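Local coordinates for protein agmatinase (Burkholderia thailandensis, PDB 4DZ4) that probably hydrolyses agmatine to putrescine and urea at a site that binds two manganese ions, as a member of the arginase family, at residues B[18-23]-B[95-100]; B[34-39]-B[308-313]; B[50-55]-B[132-137]; B[74-79]-B[301-306]; B[141-146]-B[189-194]. All coordinates share one frame; numbering follows the deposited sequence.

The N-terminal loop makes the first closure: interaction 1 brings 18-23 against 95-100 at the start of strand 98-103. Interaction 2 closes a far longer loop, from 34-39 to helix 300-323. Interactions 3, 4 and 5 are nested inside it. Interaction 3 pairs strands 49-54 and 131-136 in the parallel sheet. Interaction 4 joins the end of helix 69-76 to helix 300-323, and its loop encloses interaction 5, which docks helix 142-153 on 189-194. Interaction 1 crosses 2, 3 and 4, and interaction 3 crosses 4. Asp-100 meets Arg-74 in a salt bridge between interactions 1 and 4. Ser-77 links interactions 4 and 2. Interactions 3 and 5 follow in series and touch through Ile-141.

Interaction 1. Residues B[18-23]-B[95-100]; sequences PSVYGS and DLAVID
The backbones of Val-20 and Ala-97 come closest, with CA atoms 5.4 Å apart, and two waters bridge the main chains there. Water 2 donates to both carbonyls, Val-20 O at 3.0 Å and Val-98 O at 2.6 Å. Water 1 lies near Val-20 O and Leu-96 O and accepts from Val-98 N at 2.9 Å. The side chains pack beside these waters. Val-20 points its CB toward the other segment. Its CG2 meets Ala-97 CB at 3.5 Å, and its CG1 touches Ile-99 CG2 at 3.9 Å. CG1 lies anti to the carbonyl carbon (chi1 -68°), which sends the two methyls to different partners. The Tyr-21 ring comes alongside segment 95-100. Its edge faces the backbone of Asp-95, with CE1 3.6 Å from Asp-95 C, while its CZ touches Ala-97 CB at 3.7 Å. The Ala-97 methyl thus touches both the valine and the tyrosine. Ser-19 OG accepts from Tyr-21 N in an ST turn that shapes this loop. The contact packs an irregular N-terminal segment against the approach to strand 98-103. Strand 49-54 pairs with that strand, and Lys-320 of helix 300-323 touches Tyr-21.

Interaction 2. Residues B[34-39]-B[308-313]; sequences SFMRRN and VACDLL
Phe-35 reaches from its loop to the helix around Ala-309 and Leu-313. Its CB points toward the helix and packs on Val-51 of the sheet. CG stands anti to the backbone N (chi1 -177°), which carries the ring across to Ala-309 and Leu-313. CE1 touches Ser-77 CB and lies 4.0 Å from Ala-309 CB. On the other branch, CE2 meets Leu-313 CD1 at 3.9 Å. That methyl lies at the ring edge, in its plane, and the phenylalanine and leucine side chains run antiparallel where they pass. The tip, CZ, presses on Ala-309 CB at 3.4 Å. Met-36 meets Cys-310. Its chain bends at chi3, and its CE comes 3.7 Å from Cys-310 SG, while its SD lies 3.8 Å from Cys-310 CB. Ser-34 OG donates to Arg-38 O at 2.7 Å, on a lone pair in the carbonyl plane, and so closes the turn that carries both side chains. The helix is 300-323, which also packs on Leu-133 of the sheet. Across the contact the touching groups are aromatic, aliphatic and sulfur atoms, all buried. This implies attachment of the loop by apolar packing, with its polar bonds made within the loop and to neighbours such as Asp-100.

Interaction 3. Residues B[50-55]-B[132-137]; sequences VVSGVP and MLTLGG
Val-51 and Leu-135 lie on one face of the parallel sheet of this arginase-family alpha/beta fold, where their side chains meet at an oblique angle. Val-51 CG1 touches Leu-135 CD1 at 3.9 Å. Leu-133 is on the same face and packs on helix 300-323. The opposite face carries Val-50, Ser-52, Val-54, Met-132 and Thr-134, and helix 114-126 covers part of it. Here Val-54 CG2 leans across Thr-134 CG2 at 3.7 Å. Thr-134 CG2 is anti to its own backbone N, which leaves OG1 anti to the carbonyl carbon (chi1 -53°) and turned to a water that it shares with Ser-52 OG. Ser-52 OG also bonds to His-121. The strands run parallel, and their N-to-C directions differ by 28°. Leu-133 N, Ser-52 N, Leu-135 N and Val-54 N make the ladder in turn. Leu-135 N to Ser-52 O is its shortest bond, 2.8 Å, and nearly straight. The second strand leads toward His-139, a manganese ligand. A cis peptide precedes Gly-137, whose CA lies 3.2 Å from Val-54 O. The one water on the face of Ser-52 and Thr-134 bonds three oxygens: Val-50 O at 3.0 Å, Thr-134 OG1 at 2.9 Å and Ser-52 OG at 2.7 Å.

Interaction 4. Residues B[74-79]-B[301-306]; sequences RAASVQ and TAIAAA
Arg-74 O is gripped by two groups of Ser-77, whose CB packs on Ala-306 CB at 4.0 Å. The hydroxyl OG of Ser-77 donates to Arg-74 O at 2.7 Å, tilted 20° from the carbonyl plane. The backbone N of Ser-77 donates to the same oxygen at 3.1 Å. OG reaches back because chi1 of 73° sets it between the backbone N and the carbonyl carbon. It also bonds to Met-36 N, so this hydroxyl ties the end of helix 69-76 to the loop beside it. Ala-76 carries the contact with helix 300-323. Its CB points toward that helix and sits over the backbone of Ala-302, 3.4 Å from Ala-302 C. The Ala-302 methyl meets it at 3.5 Å. Ile-303 comes in from another side, with CG1 3.9 Å from Ala-76 CB. Ala-306, one turn on from Ala-302, puts its CB 3.9 Å from Ser-77 CA. Small alanine side chains let the two backbones come near, with the CA atoms of Ala-76 and Ile-303 only 4.9 Å apart. Pro-261 of a neighbouring subunit packs on Ile-303 and accepts a bond from Gln-79. Within this chain, the Arg-74 guanidinium pairs with Asp-100 and Asp-103, so the polar groups of Arg-74 and Ser-77 find their partners away from helix 300-323. The two segments are therefore joined by apolar packing of small side chains.

Interaction 5. Residues B[141-146]-B[189-194]; sequences ITYPLL and DGLIDP
Tyr-143 holds its CG anti to the backbone N (chi1 176°), and Asp-189 holds its CG anti to the carbonyl carbon, and these settings bring hydroxyl and carboxylate together. Gly-190, at positive phi, closes the end of helix 182-188 in a Schellman motif, just after Asp-189. Tyr-143 OH donates to Asp-189 OD2 at 2.6 Å. The oxygen is met on its syn side, 18° out of the carboxylate plane, and lies at the edge of the ring, in the ring plane. The two planes are turned 41° apart, and the side chains cross at about a right angle. Asp-189 is exposed, whereas Tyr-143 is buried. The rest of the contact is apolar. Leu-191 also crosses the tyrosine at about a right angle, and its CD1 sits 3.9 Å from Tyr-143 CE1. The same methyl reaches Leu-146 CB at 4.2 Å, so it touches both helix residues. The contact docks helix 142-153 on the turn leading to strand 198-202. That helix follows His-139, which binds manganese, and Tyr-143 lies about 11 Å from a bound manganese ion, measured from its side chain. Alongside, Leu-146 CD1 touches Ile-192 CG2 at 4.1 Å.

Interaction 1. Residues B[18-23]-B[95-100]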
# COMPACT_ATOMS: atom_id res chain seq x y z
N PRO B 18 28.61 -5.40 26.45
CA PRO B 18 28.77 -6.06 27.74
C PRO B 18 28.11 -5.31 28.91
O PRO B 18 27.86 -5.93 29.94
CB PRO B 18 30.29 -6.08 27.94
CG PRO B 18 30.80 -4.94 27.11
CD PRO B 18 29.88 -4.87 25.92
N SER B 19 27.88 -4.01 28.78
CA SER B 19 27.32 -3.17 29.85
C SER B 19 25.96 -2.64 29.42
O SER B 19 25.70 -2.53 28.22
CB SER B 19 28.26 -1.98 30.13
OG SER B 19 27.63 -0.90 30.82
N VAL B 20 25.13 -2.30 30.42
CA VAL B 20 23.83 -1.66 30.16
C VAL B 20 23.96 -0.22 29.68
O VAL B 20 23.02 0.30 29.08
CB VAL B 20 22.89 -1.70 31.40
CG1 VAL B 20 22.45 -3.13 31.69
CG2 VAL B 20 23.51 -1.03 32.62
N TYR B 21 25.10 0.42 29.94
CA TYR B 21 25.38 1.79 29.51
C TYR B 21 26.03 1.88 28.15
O TYR B 21 26.73 0.95 27.74
CB TYR B 21 26.32 2.46 30.52
CG TYR B 21 25.65 2.64 31.86
CD1 TYR B 21 24.69 3.64 32.04
CD2 TYR B 21 25.96 1.82 32.94
CE1 TYR B 21 24.06 3.81 33.25
CE2 TYR B 21 25.34 2.00 34.15
CZ TYR B 21 24.38 2.99 34.31
OH TYR B 21 23.77 3.17 35.53
N GLY B 22 25.76 2.98 27.44
CA GLY B 22 26.50 3.34 26.23
C GLY B 22 25.81 2.97 24.94
O GLY B 22 25.03 2.03 24.91
N SER B 23 26.10 3.72 23.88
CA SER B 23 25.62 3.40 22.54
C SER B 23 26.75 2.80 21.72
O SER B 23 27.93 2.90 22.09
CB SER B 23 25.13 4.65 21.84
OG SER B 23 24.07 5.23 22.56
N ASP B 95 24.38 7.65 30.94
CA ASP B 95 24.15 7.60 32.38
C ASP B 95 22.77 7.18 32.82
O ASP B 95 22.48 7.22 34.01
CB ASP B 95 24.61 8.89 33.08
CG ASP B 95 24.01 10.13 32.48
OD1 ASP B 95 22.88 10.07 31.95
OD2 ASP B 95 24.69 11.18 32.54
N LEU B 96 21.93 6.75 31.86
CA LEU B 96 20.67 6.10 32.17
C LEU B 96 20.71 4.69 31.58
O LEU B 96 20.90 4.51 30.38
CB LEU B 96 19.47 6.85 31.54
CG LEU B 96 18.05 6.35 31.89
CD1 LEU B 96 17.62 6.74 33.29
CD2 LEU B 96 17.02 6.87 30.87
N ALA B 97 20.51 3.70 32.46
CA ALA B 97 20.62 2.28 32.12
C ALA B 97 19.23 1.79 31.69
O ALA B 97 18.32 1.66 32.50
CB ALA B 97 21.13 1.50 33.33
N VAL B 98 19.10 1.56 30.39
CA VAL B 98 17.83 1.18 29.75
C VAL B 98 18.04 -0.12 29.01
O VAL B 98 19.00 -0.23 28.23
CB VAL B 98 17.37 2.26 28.75
CG1 VAL B 98 15.99 1.91 28.14
CG2 VAL B 98 17.30 3.62 29.41
N ILE B 99 17.15 -1.09 29.22
CA ILE B 99 17.21 -2.36 28.50
C ILE B 99 15.90 -2.62 27.77
O ILE B 99 14.87 -1.98 28.08
CB ILE B 99 17.52 -3.55 29.43
CG1 ILE B 99 16.33 -3.78 30.41
CG2 ILE B 99 18.86 -3.29 30.13
CD1 ILE B 99 16.29 -5.09 31.19
N ASP B 100 15.95 -3.53 26.81
CA ASP B 100 14.73 -4.07 26.19
C ASP B 100 14.58 -5.51 26.71
O ASP B 100 15.39 -6.40 26.43
CB ASP B 100 14.83 -3.97 24.65
CG ASP B 100 13.52 -4.30 23.94
OD1 ASP B 100 12.72 -5.06 24.52
OD2 ASP B 100 13.32 -3.81 22.81
O HOH W 1 21.35 2.22 28.66
O HOH W 2 21.18 -1.27 27.33

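Interaction 2. Residues B[34-39]-B[308-313]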
# COMPACT_ATOMS: atom_id res chain seq x y z
N SER B 34 16.19 -4.13 18.74
CA SER B 34 15.59 -3.84 20.06
C SER B 34 15.24 -2.35 20.12
O SER B 34 15.66 -1.57 19.25
CB SER B 34 16.58 -4.17 21.17
OG SER B 34 17.70 -3.32 21.00
N PHE B 35 14.47 -1.94 21.11
CA PHE B 35 14.08 -0.54 21.16
C PHE B 35 15.28 0.37 21.38
O PHE B 35 15.99 0.24 22.36
CB PHE B 35 13.01 -0.24 22.22
CG PHE B 35 12.58 1.20 22.18
CD1 PHE B 35 11.67 1.64 21.21
CD2 PHE B 35 13.16 2.13 23.05
CE1 PHE B 35 11.33 2.98 21.13
CE2 PHE B 35 12.82 3.48 22.99
CZ PHE B 35 11.91 3.91 22.02
N MET B 36 15.50 1.29 20.45
CA MET B 36 16.66 2.19 20.46
C MET B 36 17.96 1.42 20.68
O MET B 36 18.92 1.93 21.30
CB MET B 36 16.48 3.37 21.46
CG MET B 36 15.57 4.44 20.87
SD MET B 36 15.35 5.84 21.96
CE MET B 36 16.86 6.74 21.62
N ARG B 37 18.01 0.21 20.14
CA ARG B 37 19.21 -0.67 20.19
C ARG B 37 19.67 -1.06 21.58
O ARG B 37 20.80 -1.50 21.73
CB ARG B 37 20.42 -0.05 19.44
CG ARG B 37 20.09 0.54 18.07
CD ARG B 37 19.60 -0.52 17.10
NE ARG B 37 19.66 0.06 15.75
CZ ARG B 37 19.60 -0.63 14.62
NH1 ARG B 37 19.42 -1.95 14.65
NH2 ARG B 37 19.73 -0.01 13.46
N ARG B 38 18.83 -0.87 22.59
CA ARG B 38 19.20 -1.18 23.96
C ARG B 38 19.42 -2.69 24.18
O ARG B 38 18.90 -3.54 23.43
CB ARG B 38 18.20 -0.58 24.96
CG ARG B 38 18.12 0.94 24.98
CD ARG B 38 19.43 1.64 24.57
NE ARG B 38 20.53 1.35 25.46
CZ ARG B 38 21.82 1.52 25.14
NH1 ARG B 38 22.72 1.22 26.04
NH2 ARG B 38 22.21 1.94 23.93
N ASN B 39 20.24 -3.02 25.18
CA ASN B 39 20.54 -4.44 25.40
C ASN B 39 19.27 -5.27 25.56
O ASN B 39 18.41 -4.93 26.37
CB ASN B 39 21.35 -4.64 26.68
CG ASN B 39 22.74 -4.04 26.60
OD1 ASN B 39 23.09 -3.36 25.64
ND2 ASN B 39 23.54 -4.31 27.62
N VAL B 308 7.91 9.59 21.03
CA VAL B 308 7.28 9.78 22.37
C VAL B 308 8.07 8.97 23.42
O VAL B 308 8.45 9.50 24.46
CB VAL B 308 5.78 9.44 22.38
CG1 VAL B 308 5.20 9.46 23.82
CG2 VAL B 308 5.05 10.43 21.46
N ALA B 309 8.36 7.72 23.09
CA ALA B 309 9.07 6.82 24.00
C ALA B 309 10.47 7.36 24.26
O ALA B 309 10.95 7.33 25.40
CB ALA B 309 9.13 5.40 23.41
N CYS B 310 11.10 7.91 23.23
CA CYS B 310 12.46 8.42 23.36
C CYS B 310 12.45 9.63 24.31
O CYS B 310 13.27 9.72 25.24
CB CYS B 310 13.03 8.80 21.99
SG CYS B 310 14.62 9.67 22.07
N ASP B 311 11.49 10.51 24.12
CA ASP B 311 11.38 11.67 25.01
C ASP B 311 11.07 11.29 26.46
O ASP B 311 11.59 11.94 27.37
CB ASP B 311 10.40 12.69 24.43
CG ASP B 311 11.00 13.43 23.23
OD1 ASP B 311 12.23 13.64 23.21
OD2 ASP B 311 10.25 13.82 22.30
N LEU B 312 10.26 10.25 26.67
CA LEU B 312 10.05 9.72 28.02
C LEU B 312 11.36 9.25 28.66
O LEU B 312 11.64 9.56 29.83
CB LEU B 312 8.98 8.60 28.02
CG LEU B 312 7.57 9.12 27.67
CD1 LEU B 312 6.65 7.96 27.30
CD2 LEU B 312 6.99 9.91 28.85
N LEU B 313 12.18 8.50 27.90
CA LEU B 313 13.52 8.13 28.41
C LEU B 313 14.35 9.36 28.79
O LEU B 313 15.02 9.36 29.81
CB LEU B 313 14.32 7.29 27.41
CG LEU B 313 13.64 5.94 27.11
CD1 LEU B 313 14.42 5.15 26.07
CD2 LEU B 313 13.54 5.13 28.39

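Interaction 3. Residues B[50-55]-B[132-137]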
# COMPACT_ATOMS: atom_id res chain seq x y z
N VAL B 50 13.11 -0.20 32.10
CA VAL B 50 12.87 -1.41 31.30
C VAL B 50 11.81 -1.10 30.24
O VAL B 50 10.66 -0.76 30.58
CB VAL B 50 12.37 -2.58 32.16
CG1 VAL B 50 11.97 -3.77 31.27
CG2 VAL B 50 13.46 -2.98 33.15
N VAL B 51 12.21 -1.26 28.98
CA VAL B 51 11.25 -1.20 27.86
C VAL B 51 10.76 -2.63 27.62
O VAL B 51 11.59 -3.56 27.54
CB VAL B 51 11.92 -0.66 26.57
CG1 VAL B 51 10.91 -0.61 25.41
CG2 VAL B 51 12.45 0.74 26.82
N SER B 52 9.44 -2.83 27.48
CA SER B 52 8.94 -4.16 27.16
C SER B 52 7.70 -3.99 26.32
O SER B 52 7.11 -2.90 26.31
CB SER B 52 8.65 -4.98 28.43
OG SER B 52 7.51 -4.48 29.13
N GLY B 53 7.32 -5.04 25.61
CA GLY B 53 6.09 -5.00 24.80
C GLY B 53 4.99 -5.85 25.43
O GLY B 53 5.25 -6.87 26.09
N VAL B 54 3.74 -5.44 25.22
CA VAL B 54 2.58 -6.28 25.57
C VAL B 54 1.74 -6.36 24.30
O VAL B 54 1.03 -5.41 23.97
CB VAL B 54 1.72 -5.72 26.75
CG1 VAL B 54 0.60 -6.70 27.06
CG2 VAL B 54 2.57 -5.54 28.01
N PRO B 55 1.84 -7.48 23.56
CA PRO B 55 1.31 -7.53 22.17
C PRO B 55 -0.15 -7.98 22.13
O PRO B 55 -0.48 -9.03 21.56
CB PRO B 55 2.21 -8.57 21.50
CG PRO B 55 2.54 -9.52 22.62
CD PRO B 55 2.76 -8.61 23.82
N MET B 132 9.08 1.35 34.31
CA MET B 132 8.57 0.64 33.13
C MET B 132 8.16 1.62 32.04
O MET B 132 7.40 2.55 32.30
CB MET B 132 7.38 -0.26 33.45
CG MET B 132 7.75 -1.45 34.30
SD MET B 132 6.32 -2.52 34.59
CE MET B 132 6.01 -3.21 32.96
N LEU B 133 8.71 1.43 30.85
CA LEU B 133 8.19 2.08 29.64
C LEU B 133 7.64 0.97 28.74
O LEU B 133 8.41 0.18 28.17
CB LEU B 133 9.35 2.82 28.95
CG LEU B 133 9.00 3.57 27.67
CD1 LEU B 133 7.78 4.43 27.85
CD2 LEU B 133 10.19 4.41 27.17
N THR B 134 6.32 0.87 28.64
CA THR B 134 5.72 -0.29 28.01
C THR B 134 5.13 0.08 26.64
O THR B 134 4.52 1.12 26.49
CB THR B 134 4.65 -0.91 28.93
OG1 THR B 134 5.25 -1.16 30.22
CG2 THR B 134 4.14 -2.26 28.38
N LEU B 135 5.37 -0.78 25.65
CA LEU B 135 4.88 -0.55 24.28
C LEU B 135 3.70 -1.49 24.06
O LEU B 135 3.84 -2.70 24.25
CB LEU B 135 5.98 -0.89 23.27
CG LEU B 135 7.32 -0.18 23.49
CD1 LEU B 135 8.39 -0.62 22.46
CD2 LEU B 135 7.10 1.33 23.48
N GLY B 136 2.55 -0.92 23.66
CA GLY B 136 1.39 -1.72 23.33
C GLY B 136 1.37 -2.11 21.84
O GLY B 136 2.22 -1.69 21.07
N GLY B 137 0.38 -2.89 21.39
CA GLY B 137 -0.69 -3.40 22.24
C GLY B 137 -1.82 -2.39 22.40
O GLY B 137 -1.62 -1.16 22.35
O HOH W 3 7.97 -2.12 30.46

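Interaction 4. Residues B[74-79]-B[301-306]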
# COMPACT_ATOMS: atom_id res chain seq x y z
N ARG B 74 9.71 -0.77 17.86
CA ARG B 74 11.13 -1.11 17.83
C ARG B 74 11.79 -0.81 16.48
O ARG B 74 12.84 -0.16 16.43
CB ARG B 74 11.37 -2.57 18.24
CG ARG B 74 11.08 -2.82 19.70
CD ARG B 74 11.27 -4.29 19.99
NE ARG B 74 11.10 -4.60 21.43
CZ ARG B 74 10.09 -5.26 22.00
NH1 ARG B 74 9.08 -5.80 21.28
NH2 ARG B 74 10.12 -5.47 23.31
N ALA B 75 11.19 -1.29 15.39
CA ALA B 75 11.73 -1.05 14.06
C ALA B 75 11.80 0.44 13.74
O ALA B 75 12.73 0.89 13.08
CB ALA B 75 10.91 -1.79 12.99
N ALA B 76 10.82 1.21 14.20
CA ALA B 76 10.76 2.63 13.92
C ALA B 76 11.73 3.47 14.75
O ALA B 76 11.82 4.68 14.54
CB ALA B 76 9.34 3.14 14.15
N SER B 77 12.38 2.84 15.73
CA SER B 77 13.25 3.58 16.65
C SER B 77 14.72 3.66 16.16
O SER B 77 15.55 4.26 16.82
CB SER B 77 13.19 2.95 18.06
OG SER B 77 13.89 1.70 18.08
N VAL B 78 15.02 3.04 15.02
CA VAL B 78 16.43 2.97 14.53
C VAL B 78 17.12 4.32 14.34
O VAL B 78 18.29 4.49 14.72
CB VAL B 78 16.63 2.04 13.30
CG1 VAL B 78 16.24 0.61 13.68
CG2 VAL B 78 15.80 2.47 12.10
N GLN B 79 16.42 5.29 13.78
CA GLN B 79 17.06 6.58 13.58
C GLN B 79 17.33 7.30 14.89
O GLN B 79 18.32 7.99 15.03
CB GLN B 79 16.20 7.47 12.71
CG GLN B 79 16.17 7.09 11.26
CD GLN B 79 15.24 8.04 10.52
OE1 GLN B 79 15.68 9.08 10.04
NE2 GLN B 79 13.95 7.71 10.50
N THR B 301 3.43 6.27 11.84
CA THR B 301 2.77 6.16 13.16
C THR B 301 3.72 5.62 14.20
O THR B 301 3.86 6.16 15.31
CB THR B 301 1.55 5.24 13.12
OG1 THR B 301 0.69 5.66 12.04
CG2 THR B 301 0.77 5.31 14.45
N ALA B 302 4.39 4.53 13.81
CA ALA B 302 5.38 3.91 14.68
C ALA B 302 6.55 4.86 14.98
O ALA B 302 7.08 4.83 16.11
CB ALA B 302 5.87 2.60 14.07
N ILE B 303 6.95 5.67 13.99
CA ILE B 303 8.02 6.65 14.17
C ILE B 303 7.58 7.67 15.23
O ILE B 303 8.33 7.94 16.18
CB ILE B 303 8.39 7.33 12.83
CG1 ILE B 303 9.18 6.35 11.95
CG2 ILE B 303 9.23 8.59 13.12
CD1 ILE B 303 9.28 6.77 10.50
N ALA B 304 6.36 8.18 15.11
CA ALA B 304 5.89 9.13 16.11
C ALA B 304 5.87 8.49 17.51
O ALA B 304 6.27 9.13 18.49
CB ALA B 304 4.53 9.71 15.72
N ALA B 305 5.38 7.25 17.62
CA ALA B 305 5.33 6.51 18.89
C ALA B 305 6.73 6.35 19.48
O ALA B 305 6.93 6.53 20.70
CB ALA B 305 4.70 5.14 18.68
N ALA B 306 7.70 5.99 18.61
CA ALA B 306 9.11 5.84 19.04
C ALA B 306 9.68 7.17 19.58
O ALA B 306 10.39 7.17 20.59
CB ALA B 306 9.98 5.28 17.93

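Interaction 5. Residues B[141-146]-B[189-194]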
# COMPACT_ATOMS: atom_id res chain seq x y z
N ILE B 141 -4.12 -2.78 28.10
CA ILE B 141 -2.93 -3.18 28.90
C ILE B 141 -2.65 -2.22 30.06
O ILE B 141 -2.08 -2.63 31.09
CB ILE B 141 -1.65 -3.36 28.03
CG1 ILE B 141 -1.09 -2.00 27.54
CG2 ILE B 141 -1.93 -4.36 26.88
CD1 ILE B 141 0.27 -2.09 26.83
N THR B 142 -3.05 -0.96 29.92
CA THR B 142 -2.74 0.03 30.94
C THR B 142 -3.44 -0.24 32.29
O THR B 142 -2.91 0.11 33.36
CB THR B 142 -3.05 1.43 30.43
OG1 THR B 142 -2.34 1.64 29.20
CG2 THR B 142 -2.60 2.50 31.47
N TYR B 143 -4.59 -0.91 32.24
CA TYR B 143 -5.30 -1.25 33.46
C TYR B 143 -4.48 -2.23 34.34
O TYR B 143 -4.16 -1.90 35.47
CB TYR B 143 -6.72 -1.76 33.12
CG TYR B 143 -7.53 -2.25 34.28
CD1 TYR B 143 -7.64 -1.49 35.47
CD2 TYR B 143 -8.23 -3.46 34.19
CE1 TYR B 143 -8.40 -1.96 36.54
CE2 TYR B 143 -8.97 -3.94 35.27
CZ TYR B 143 -9.07 -3.16 36.43
OH TYR B 143 -9.83 -3.63 37.47
N PRO B 144 -4.10 -3.41 33.81
CA PRO B 144 -3.26 -4.24 34.70
C PRO B 144 -1.91 -3.60 35.04
O PRO B 144 -1.36 -3.83 36.13
CB PRO B 144 -3.06 -5.55 33.91
CG PRO B 144 -3.56 -5.26 32.51
CD PRO B 144 -4.62 -4.20 32.68
N LEU B 145 -1.39 -2.76 34.15
CA LEU B 145 -0.14 -2.05 34.46
C LEU B 145 -0.35 -1.12 35.64
O LEU B 145 0.50 -1.06 36.54
CB LEU B 145 0.38 -1.28 33.23
CG LEU B 145 0.91 -2.14 32.06
CD1 LEU B 145 1.33 -1.25 30.90
CD2 LEU B 145 2.09 -3.05 32.48
N LEU B 146 -1.48 -0.41 35.66
CA LEU B 146 -1.80 0.46 36.78
C LEU B 146 -2.00 -0.32 38.09
O LEU B 146 -1.61 0.13 39.16
CB LEU B 146 -3.05 1.30 36.49
CG LEU B 146 -2.85 2.44 35.49
CD1 LEU B 146 -4.22 2.97 35.10
CD2 LEU B 146 -1.94 3.56 36.04
N ASP B 189 -11.90 1.21 40.94
CA ASP B 189 -10.97 0.51 41.84
C ASP B 189 -10.18 1.47 42.74
O ASP B 189 -9.47 1.02 43.63
CB ASP B 189 -9.95 -0.35 41.08
CG ASP B 189 -10.57 -1.52 40.33
OD1 ASP B 189 -11.79 -1.81 40.49
OD2 ASP B 189 -9.80 -2.17 39.59
N GLY B 190 -10.30 2.78 42.50
CA GLY B 190 -9.50 3.78 43.23
C GLY B 190 -8.01 3.79 42.85
O GLY B 190 -7.18 4.29 43.63
N LEU B 191 -7.69 3.29 41.64
CA LEU B 191 -6.30 3.27 41.16
C LEU B 191 -5.82 4.64 40.78
O LEU B 191 -4.63 4.93 40.89
CB LEU B 191 -6.12 2.33 39.96
CG LEU B 191 -6.37 0.85 40.24
CD1 LEU B 191 -6.18 0.04 38.97
CD2 LEU B 191 -5.44 0.34 41.34
N ILE B 192 -6.73 5.46 40.27
CA ILE B 192 -6.38 6.80 39.83
C ILE B 192 -7.31 7.84 40.43
O ILE B 192 -8.47 7.56 40.69
CB ILE B 192 -6.35 6.94 38.29
CG1 ILE B 192 -7.74 6.69 37.69
CG2 ILE B 192 -5.27 6.03 37.69
CD1 ILE B 192 -7.74 6.60 36.17
N ASP B 193 -6.78 9.04 40.65
CA ASP B 193 -7.52 10.11 41.29
C ASP B 193 -8.00 11.04 40.19
O ASP B 193 -7.18 11.75 39.59
CB ASP B 193 -6.60 10.88 42.23
CG ASP B 193 -7.27 12.09 42.88
OD1 ASP B 193 -8.41 12.44 42.55
OD2 ASP B 193 -6.64 12.70 43.75
N PRO B 194 -9.33 11.08 39.95
CA PRO B 194 -9.79 11.86 38.79
C PRO B 194 -9.48 13.34 38.87
O PRO B 194 -9.07 13.92 37.85
CB PRO B 194 -11.30 11.62 38.74
CG PRO B 194 -11.52 10.37 39.54
CD PRO B 194 -10.46 10.38 40.62